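Local coordinates for heme-binding protein A (PDB 3TPA) that probably binds glutathione as a periplasmic solute-binding protein of the GbpA family, despite its name as a heme-binding protein, at residues N262-I274 with G310-L322. The protein carries 1 engineered substitution. Numbering follows the deposited sequence.
Sequences NLLEREGLNLAYI and GTVATNPFPDAVL
The backbones of 262-274 and 310-322 approach to 6.6 Å between the CA atoms of Leu269 and Pro318, and to 6.5 Å between those of Leu271 and Phe317. Here the long strand 261-276 is interrupted: Leu269 centres an inverse gamma turn, and a type I beta turn from Pro318 to Val321 packs beside it. Glu267 carries the polar part of the contact. Its CG lies anti to the carbonyl carbon (chi1 -58°), and the extended chain beyond takes the carboxylate between Thr311 and Pro318. Thr311 OG1 donates to Glu267 OE2 at 2.7 Å, reaching it from above the carboxylate plane, 42° out of it. The other oxygen, Glu267 OE1, lies 3.4 Å from Pro318 CB. It also approaches Asp319 OD1, with the two carboxylate planes 63° apart. Water 1 donates to both of these oxygens and so probably eases the like charges. Water 2 donates to Glu267 OE1 and accepts from Asp319 N, which ties the carboxylate to the turn backbone.

Next to the carboxylate, Pro318 CG sits 3.5 Å from Gly268 O. Pro318 CG also meets Leu269 CD2 at 4.1 Å, and that methyl touches Ala320 CB and Val321 CG2 as well. Ala320 CB lies at the edge of the Arg266 guanidinium, 3.6 Å from Arg266 NH1, while Arg266 NH2 bonds to Gly49 O. The side chain of Leu271 points at the loop, with Leu271 CD1 3.8 Å from Ala313 CB and CD2 beside Pro316 O and CB. Helix 420-427 packs on Pro316 and Val321. Strand 478-491 lies between 261-276 and the edge strand 310-312 in a six-stranded mixed sheet. The contact thus joins a broken central strand to the loop leaving the edge strand, within the periplasmic-binding-protein fold of the family 5 solute-binding proteins.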
loop_
_atom_site.group_PDB
_atom_site.type_symbol
_atom_site.label_atom_id
_atom_site.label_comp_id
_atom_site.label_asym_id
_atom_site.label_seq_id
_atom_site.Cartn_x
_atom_site.Cartn_y
_atom_site.Cartn_z
ATOM N N ASN A 262 14.593 18.269 7.086
ATOM C CA ASN A 262 14.111 17.332 8.076
ATOM C C ASN A 262 13.696 16.080 7.300
ATOM O O ASN A 262 12.590 16.017 6.753
ATOM C CB ASN A 262 12.915 17.948 8.804
ATOM C CG ASN A 262 12.218 16.974 9.737
ATOM O OD1 ASN A 262 12.799 15.986 10.189
ATOM N ND2 ASN A 262 10.956 17.254 10.029
ATOM N N LEU A 263 14.599 15.102 7.223
ATOM C CA LEU A 263 14.341 13.900 6.441
ATOM C C LEU A 263 13.614 12.845 7.279
ATOM O O LEU A 263 14.208 12.238 8.161
ATOM C CB LEU A 263 15.649 13.309 5.902
ATOM C CG LEU A 263 15.434 12.037 5.064
ATOM C CD1 LEU A 263 14.770 12.374 3.725
ATOM C CD2 LEU A 263 16.734 11.297 4.841
ATOM N N LEU A 264 12.330 12.637 7.001
ATOM C CA LEU A 264 11.559 11.594 7.681
ATOM C C LEU A 264 11.663 10.261 6.928
ATOM O O LEU A 264 11.651 10.234 5.693
ATOM C CB LEU A 264 10.089 12.004 7.800
ATOM C CG LEU A 264 9.773 13.341 8.471
ATOM C CD1 LEU A 264 8.285 13.651 8.381
ATOM C CD2 LEU A 264 10.233 13.342 9.923
ATOM N N GLU A 265 11.753 9.157 7.670
ATOM C CA GLU A 265 11.828 7.829 7.058
ATOM C C GLU A 265 11.100 6.783 7.881
ATOM O O GLU A 265 10.958 6.913 9.092
ATOM C CB GLU A 265 13.279 7.381 6.893
ATOM C CG GLU A 265 14.071 7.363 8.200
ATOM C CD GLU A 265 15.506 6.934 7.980
ATOM O OE1 GLU A 265 16.401 7.799 8.020
ATOM O OE2 GLU A 265 15.741 5.734 7.745
ATOM N N ARG A 266 10.638 5.747 7.198
ATOM C CA ARG A 266 10.093 4.564 7.855
ATOM C C ARG A 266 9.939 3.441 6.835
ATOM O O ARG A 266 9.922 3.678 5.635
ATOM C CB ARG A 266 8.767 4.871 8.542
ATOM C CG ARG A 266 7.653 5.311 7.617
ATOM C CD ARG A 266 6.353 5.468 8.394
ATOM N NE ARG A 266 5.864 4.169 8.841
ATOM C CZ ARG A 266 4.941 3.988 9.775
ATOM N NH1 ARG A 266 4.568 2.761 10.087
ATOM N NH2 ARG A 266 4.386 5.023 10.390
ATOM N N GLU A 267 9.841 2.217 7.317
ATOM C CA GLU A 267 9.768 1.047 6.443
ATOM C C GLU A 267 8.475 1.054 5.655
ATOM O O GLU A 267 7.433 1.451 6.165
ATOM C CB GLU A 267 9.911 -0.232 7.280
ATOM C CG GLU A 267 11.228 -0.259 8.063
ATOM C CD GLU A 267 11.364 -1.484 8.938
ATOM O OE1 GLU A 267 10.357 -1.905 9.531
ATOM O OE2 GLU A 267 12.477 -2.033 9.031
ATOM N N GLY A 268 8.557 0.642 4.396
ATOM C CA GLY A 268 7.376 0.526 3.569
ATOM C C GLY A 268 6.656 -0.752 3.960
ATOM O O GLY A 268 7.263 -1.649 4.526
ATOM N N LEU A 269 5.367 -0.826 3.666
ATOM C CA LEU A 269 4.580 -2.036 3.923
ATOM C C LEU A 269 4.715 -2.959 2.726
ATOM O O LEU A 269 3.767 -3.168 1.971
ATOM C CB LEU A 269 3.116 -1.671 4.162
ATOM C CG LEU A 269 2.913 -0.597 5.234
ATOM C CD1 LEU A 269 1.448 -0.157 5.313
ATOM C CD2 LEU A 269 3.417 -1.048 6.600
ATOM N N ASN A 270 5.918 -3.498 2.550
ATOM C CA ASN A 270 6.251 -4.303 1.381
ATOM C C ASN A 270 7.297 -5.340 1.766
ATOM O O ASN A 270 7.780 -5.341 2.896
ATOM C CB ASN A 270 6.721 -3.422 0.187
ATOM C CG ASN A 270 8.003 -2.640 0.468
ATOM O OD1 ASN A 270 8.831 -3.043 1.262
ATOM N ND2 ASN A 270 8.169 -1.518 -0.216
ATOM N N LEU A 271 7.610 -6.240 0.848
ATOM C CA LEU A 271 8.610 -7.281 1.086
ATOM C C LEU A 271 9.255 -7.650 -0.228
ATOM O O LEU A 271 8.566 -7.910 -1.217
ATOM C CB LEU A 271 7.964 -8.545 1.670
ATOM C CG LEU A 271 8.899 -9.759 1.885
ATOM C CD1 LEU A 271 9.966 -9.435 2.926
ATOM C CD2 LEU A 271 8.111 -11.047 2.296
ATOM N N ALA A 272 10.583 -7.654 -0.245
ATOM C CA ALA A 272 11.322 -8.146 -1.392
ATOM C C ALA A 272 11.843 -9.483 -0.946
ATOM O O ALA A 272 12.369 -9.599 0.153
ATOM C CB ALA A 272 12.482 -7.215 -1.722
ATOM N N TYR A 273 11.692 -10.503 -1.778
ATOM C CA TYR A 273 12.054 -11.855 -1.355
ATOM C C TYR A 273 12.552 -12.661 -2.532
ATOM O O TYR A 273 12.374 -12.272 -3.672
ATOM C CB TYR A 273 10.855 -12.566 -0.720
ATOM C CG TYR A 273 9.667 -12.732 -1.637
ATOM C CD1 TYR A 273 9.524 -13.867 -2.429
ATOM C CD2 TYR A 273 8.679 -11.753 -1.710
ATOM C CE1 TYR A 273 8.428 -14.030 -3.262
ATOM C CE2 TYR A 273 7.574 -11.915 -2.531
ATOM C CZ TYR A 273 7.456 -13.047 -3.306
ATOM O OH TYR A 273 6.375 -13.193 -4.138
ATOM N N ILE A 274 13.157 -13.807 -2.246
ATOM C CA ILE A 274 13.465 -14.770 -3.287
ATOM C C ILE A 274 12.349 -15.812 -3.241
ATOM O O ILE A 274 12.157 -16.474 -2.229
ATOM C CB ILE A 274 14.826 -15.444 -3.050
ATOM C CG1 ILE A 274 15.967 -14.422 -3.009
ATOM C CG2 ILE A 274 15.093 -16.530 -4.098
ATOM C CD1 ILE A 274 16.163 -13.620 -4.331
ATOM N N GLY A 310 16.719 0.798 2.668
ATOM C CA GLY A 310 16.091 -0.498 2.878
ATOM C C GLY A 310 16.543 -1.105 4.176
ATOM O O GLY A 310 17.560 -0.705 4.723
ATOM N N THR A 311 15.777 -2.066 4.685
ATOM C CA THR A 311 16.169 -2.775 5.887
ATOM C C THR A 311 16.006 -4.262 5.706
ATOM O O THR A 311 15.106 -4.714 5.002
ATOM C CB THR A 311 15.314 -2.370 7.087
ATOM O OG1 THR A 311 13.981 -2.826 6.875
ATOM C CG2 THR A 311 15.297 -0.868 7.242
ATOM N N VAL A 312 16.877 -5.020 6.363
ATOM C CA VAL A 312 16.821 -6.475 6.322
ATOM C C VAL A 312 15.512 -6.973 6.938
ATOM O O VAL A 312 15.156 -6.572 8.038
ATOM C CB VAL A 312 18.030 -7.089 7.074
ATOM C CG1 VAL A 312 17.830 -8.576 7.302
ATOM C CG2 VAL A 312 19.307 -6.850 6.298
ATOM N N ALA A 313 14.788 -7.831 6.220
ATOM C CA ALA A 313 13.527 -8.404 6.735
ATOM C C ALA A 313 13.780 -9.649 7.587
ATOM O O ALA A 313 14.558 -10.528 7.206
ATOM C CB ALA A 313 12.588 -8.749 5.594
ATOM N N THR A 314 13.120 -9.724 8.741
ATOM C CA THR A 314 13.150 -10.946 9.551
ATOM C C THR A 314 11.821 -11.675 9.465
ATOM O O THR A 314 11.776 -12.909 9.509
ATOM C CB THR A 314 13.458 -10.641 11.015
ATOM O OG1 THR A 314 12.472 -9.744 11.534
ATOM C CG2 THR A 314 14.836 -9.979 11.133
ATOM N N ASN A 315 10.748 -10.894 9.357
ATOM C CA ASN A 315 9.380 -11.382 9.172
ATOM C C ASN A 315 8.931 -11.099 7.745
ATOM O O ASN A 315 9.556 -10.279 7.040
ATOM C CB ASN A 315 8.426 -10.613 10.091
ATOM C CG ASN A 315 8.506 -11.059 11.550
ATOM O OD1 ASN A 315 7.515 -11.483 12.141
ATOM N ND2 ASN A 315 9.692 -10.934 12.137
ATOM N N PRO A 316 7.823 -11.722 7.317
ATOM C CA PRO A 316 7.301 -11.393 5.979
ATOM C C PRO A 316 6.610 -10.021 5.889
ATOM O O PRO A 316 6.144 -9.663 4.810
ATOM C CB PRO A 316 6.282 -12.508 5.724
ATOM C CG PRO A 316 5.875 -12.951 7.085
ATOM C CD PRO A 316 7.084 -12.833 7.940
ATOM N N PHE A 317 6.523 -9.300 7.007
ATOM C CA PHE A 317 6.037 -7.934 7.031
ATOM C C PHE A 317 6.797 -7.147 8.095
ATOM O O PHE A 317 7.286 -7.735 9.050
ATOM C CB PHE A 317 4.520 -7.862 7.261
ATOM C CG PHE A 317 3.982 -8.897 8.218
ATOM C CD1 PHE A 317 4.313 -8.869 9.559
ATOM C CD2 PHE A 317 3.125 -9.889 7.769
ATOM C CE1 PHE A 317 3.796 -9.820 10.439
ATOM C CE2 PHE A 317 2.610 -10.838 8.643
ATOM C CZ PHE A 317 2.951 -10.805 9.978
ATOM N N PRO A 318 6.919 -5.820 7.926
ATOM C CA PRO A 318 7.676 -5.011 8.895
ATOM C C PRO A 318 6.967 -4.889 10.245
ATOM O O PRO A 318 5.797 -5.262 10.381
ATOM C CB PRO A 318 7.770 -3.637 8.214
ATOM C CG PRO A 318 6.551 -3.579 7.362
ATOM C CD PRO A 318 6.358 -4.995 6.846
ATOM N N ASP A 319 7.672 -4.342 11.232
ATOM C CA ASP A 319 7.150 -4.307 12.584
ATOM C C ASP A 319 6.000 -3.329 12.786
ATOM O O ASP A 319 5.455 -3.260 13.880
ATOM C CB ASP A 319 8.269 -4.085 13.619
ATOM C CG ASP A 319 8.827 -2.648 13.631
ATOM O OD1 ASP A 319 8.493 -1.823 12.761
ATOM O OD2 ASP A 319 9.637 -2.360 14.540
ATOM N N ALA A 320 5.606 -2.596 11.745
ATOM C CA ALA A 320 4.384 -1.797 11.844
ATOM C C ALA A 320 3.122 -2.665 11.735
ATOM O O ALA A 320 2.035 -2.220 12.101
ATOM C CB ALA A 320 4.352 -0.735 10.786
ATOM N N VAL A 321 3.267 -3.882 11.209
ATOM C CA VAL A 321 2.110 -4.736 10.922
ATOM C C VAL A 321 1.740 -5.642 12.094
ATOM O O VAL A 321 2.613 -6.185 12.762
ATOM C CB VAL A 321 2.316 -5.593 9.639
ATOM C CG1 VAL A 321 1.092 -6.431 9.364
ATOM C CG2 VAL A 321 2.605 -4.712 8.429
ATOM N N LEU A 322 0.438 -5.801 12.328
ATOM C CA LEU A 322 -0.082 -6.682 13.374
ATOM C C LEU A 322 0.449 -8.106 13.210
ATOM O O LEU A 322 0.435 -8.645 12.108
ATOM C CB LEU A 322 -1.615 -6.709 13.332
ATOM C CG LEU A 322 -2.237 -7.552 14.454
ATOM C CD1 LEU A 322 -2.035 -6.853 15.793
ATOM C CD2 LEU A 322 -3.706 -7.816 14.209
HETATM O O HOH W 1 8.041 -0.939 10.258
HETATM O O HOH W 2 10.486 -4.060 10.985
#